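Local coordinates for protein beta-glucoside kinase (PDB 4HTL) that phosphorylates cellobiose with ATP to give cellobiose-6'-phosphate and may also help regulate transcription of the cellobiose-uptake operon, at residues 185-188 against 189-193. Numbering follows the deposited sequence.
Sequences RQYA and ELTGR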
ATOM      1  N   ARG A 185     -19.744  17.726 -10.784  1.00 19.89           N
ATOM      2  CA  ARG A 185     -20.768  17.879  -9.739  1.00 20.92           C
ATOM      3  C   ARG A 185     -20.580  19.155  -8.943  1.00 23.57           C
ATOM      4  O   ARG A 185     -21.534  19.883  -8.703  1.00 23.44           O
ATOM      5  CB  ARG A 185     -20.766  16.688  -8.811  1.00 24.29           C
ATOM      6  CG  ARG A 185     -21.368  15.473  -9.475  1.00 31.51           C
ATOM      7  CD  ARG A 185     -21.523  14.275  -8.538  1.00 36.53           C
ATOM      8  NE  ARG A 185     -22.114  14.648  -7.246  1.00 42.68           N
ATOM      9  CZ  ARG A 185     -21.571  14.381  -6.056  1.00 46.01           C
ATOM     10  NH1 ARG A 185     -20.426  13.697  -5.964  1.00 52.94           N
ATOM     11  NH2 ARG A 185     -22.176  14.784  -4.937  1.00 53.06           N
ATOM     12  N   GLN A 186     -19.345  19.433  -8.528  1.00 20.80           N
ATOM     13  CA  GLN A 186     -19.083  20.630  -7.789  1.00 18.77           C
ATOM     14  C   GLN A 186     -19.363  21.882  -8.619  1.00 21.18           C
ATOM     15  O   GLN A 186     -19.931  22.850  -8.122  1.00 21.64           O
ATOM     16  CB  GLN A 186     -17.631  20.668  -7.322  1.00 17.65           C
ATOM     17  CG  GLN A 186     -17.296  19.623  -6.278  1.00 18.94           C
ATOM     18  CD  GLN A 186     -15.802  19.418  -6.023  1.00 19.89           C
ATOM     19  OE1 GLN A 186     -14.963  19.804  -6.846  1.00 18.38           O
ATOM     20  NE2 GLN A 186     -15.460  18.792  -4.862  1.00 18.79           N
ATOM     21  N   TYR A 187     -18.906  21.882  -9.867  1.00 20.64           N
ATOM     22  CA  TYR A 187     -19.173  23.009 -10.756  1.00 23.00           C
ATOM     23  C   TYR A 187     -20.657  23.257 -10.951  1.00 23.43           C
ATOM     24  O   TYR A 187     -21.105  24.423 -10.924  1.00 26.08           O
ATOM     25  CB  TYR A 187     -18.476  22.811 -12.095  1.00 21.24           C
ATOM     26  CG  TYR A 187     -18.329  24.123 -12.869  1.00 23.69           C
ATOM     27  CD1 TYR A 187     -17.472  25.126 -12.420  1.00 29.61           C
ATOM     28  CD2 TYR A 187     -19.027  24.336 -14.051  1.00 24.51           C
ATOM     29  CE1 TYR A 187     -17.345  26.315 -13.098  1.00 32.19           C
ATOM     30  CE2 TYR A 187     -18.886  25.516 -14.751  1.00 33.51           C
ATOM     31  CZ  TYR A 187     -18.043  26.505 -14.261  1.00 32.70           C
ATOM     32  OH  TYR A 187     -17.890  27.672 -14.952  1.00 42.54           O
ATOM     33  N   ALA A 188     -21.436  22.186 -11.119  1.00 23.76           N
ATOM     34  CA  ALA A 188     -22.898  22.319 -11.178  1.00 25.37           C
ATOM     35  C   ALA A 188     -23.466  22.995  -9.919  1.00 27.96           C
ATOM     36  O   ALA A 188     -24.272  23.942 -10.005  1.00 30.28           O
ATOM     37  CB  ALA A 188     -23.532  20.956 -11.383  1.00 26.55           C
ATOM     38  N   GLU A 189     -23.023  22.549  -8.746  1.00 25.89           N
ATOM     39  CA  GLU A 189     -23.471  23.153  -7.469  1.00 28.40           C
ATOM     40  C   GLU A 189     -23.100  24.613  -7.342  1.00 29.63           C
ATOM     41  O   GLU A 189     -23.889  25.433  -6.846  1.00 32.43           O
ATOM     42  CB  GLU A 189     -22.850  22.424  -6.272  1.00 29.65           C
ATOM     43  CG  GLU A 189     -23.405  21.039  -6.052  1.00 32.85           C
ATOM     44  CD  GLU A 189     -22.966  20.402  -4.751  1.00 30.53           C
ATOM     45  OE1 GLU A 189     -22.153  21.013  -4.003  1.00 34.57           O
ATOM     46  OE2 GLU A 189     -23.424  19.267  -4.484  1.00 37.21           O
ATOM     47  N   LEU A 190     -21.883  24.942  -7.746  1.00 29.35           N
ATOM     48  CA  LEU A 190     -21.397  26.314  -7.581  1.00 28.22           C
ATOM     49  C   LEU A 190     -22.033  27.275  -8.565  1.00 32.60           C
ATOM     50  O   LEU A 190     -22.275  28.422  -8.195  1.00 41.75           O
ATOM     51  CB  LEU A 190     -19.863  26.403  -7.621  1.00 27.27           C
ATOM     52  CG  LEU A 190     -19.068  26.226  -6.310  1.00 28.06           C
ATOM     53  CD1 LEU A 190     -19.252  27.423  -5.383  1.00 30.07           C
ATOM     54  CD2 LEU A 190     -19.419  24.946  -5.609  1.00 28.67           C
ATOM     55  N   THR A 191     -22.340  26.809  -9.775  1.00 31.13           N
ATOM     56  CA  THR A 191     -22.919  27.675 -10.799  1.00 36.35           C
ATOM     57  C   THR A 191     -24.443  27.564 -10.892  1.00 32.06           C
ATOM     58  O   THR A 191     -25.061  28.401 -11.478  1.00 43.31           O
ATOM     59  CB  THR A 191     -22.346  27.362 -12.184  1.00 34.09           C
ATOM     60  OG1 THR A 191     -22.681  26.006 -12.519  1.00 30.66           O
ATOM     61  CG2 THR A 191     -20.815  27.559 -12.204  1.00 33.12           C
ATOM     62  N   GLY A 192     -25.033  26.512 -10.335  1.00 35.41           N
ATOM     63  CA  GLY A 192     -26.480  26.293 -10.466  1.00 44.68           C
ATOM     64  C   GLY A 192     -26.931  25.691 -11.786  1.00 46.83           C
ATOM     65  O   GLY A 192     -28.127  25.544 -12.038  1.00 49.68           O
ATOM     66  N   ARG A 193     -25.977  25.342 -12.634  1.00 43.25           N
ATOM     67  CA  ARG A 193     -26.248  24.774 -13.948  1.00 42.44           C
ATOM     68  C   ARG A 193     -26.459  23.274 -13.856  1.00 40.15           C
ATOM     69  O   ARG A 193     -25.958  22.643 -12.929  1.00 44.07           O
ATOM     70  CB  ARG A 193     -25.052  25.042 -14.861  1.00 36.55           C
ATOM     71  CG  ARG A 193     -24.862  26.523 -15.143  1.00 42.03           C
ATOM     72  CD  ARG A 193     -23.586  26.749 -15.920  1.00 44.58           C
ATOM     73  NE  ARG A 193     -23.550  25.894 -17.109  1.00 48.97           N
ATOM     74  CZ  ARG A 193     -22.461  25.666 -17.836  1.00 44.46           C
ATOM     75  NH1 ARG A 193     -21.302  26.232 -17.500  1.00 50.30           N
ATOM     76  NH2 ARG A 193     -22.530  24.863 -18.892  1.00 45.33           N
TER
HETATM   77  O   HOH W   1     -20.572  28.601 -15.899  1.00 40.45           O
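Glu189 N donates to Arg185 O at 3.1 Å, the usual helical bond between residues four apart. The extended Glu189 side chain runs back past that carbonyl, and its carboxylate stays near the Arg185 guanidinium without touching it: Glu189 OE2 stays 4.7 Å from Arg185 NH2, so any attraction would act at a distance. Leu190 repeats the backbone pattern, N to Gln186 O, and lays CD2 against the same oxygen; its side chain also touches Val213 of helix 212-236. At Thr191 two donors converge on Tyr187 O, the backbone N at 2.9 Å and OG1 at 2.7 Å, from opposite faces of the carbonyl plane. A chi1 of 62° sets OG1 between the backbone N and carbonyl carbon, where it can fold back on the preceding turn, and sends CG2 over one face of the Tyr187 ring. Thr191 CG2 lies 3.7 Å from the centroid of the Tyr187 ring, 15° off its normal, a CH-pi contact. This is the C-terminal end of helix 180-191, at the surface of the ROK-family kinase and away from its predicted ATP site. Gly192 is the glycine stop after the helix, the first residue to leave helical angles: its phi turns positive, where a side chain would be jammed against the preceding carbonyl oxygen, while Gly192 N still reaches Ala188 O at 2.7 Å. Beyond it, Arg193 N makes a weak hydrogen bond to Thr191 OG1, and Arg193 O lies 3.3 Å from Ala188 CB. The arginine chain, bent at chi3, brings Arg193 NH1 to the edge of the Tyr187 ring, 3.7 Å from CE2, with guanidinium and ring planes 80° apart. One water joins this NH1 to Tyr187 OH, accepting from the arginine, and NH1 also forms a salt bridge with Glu202 on helix 200-208.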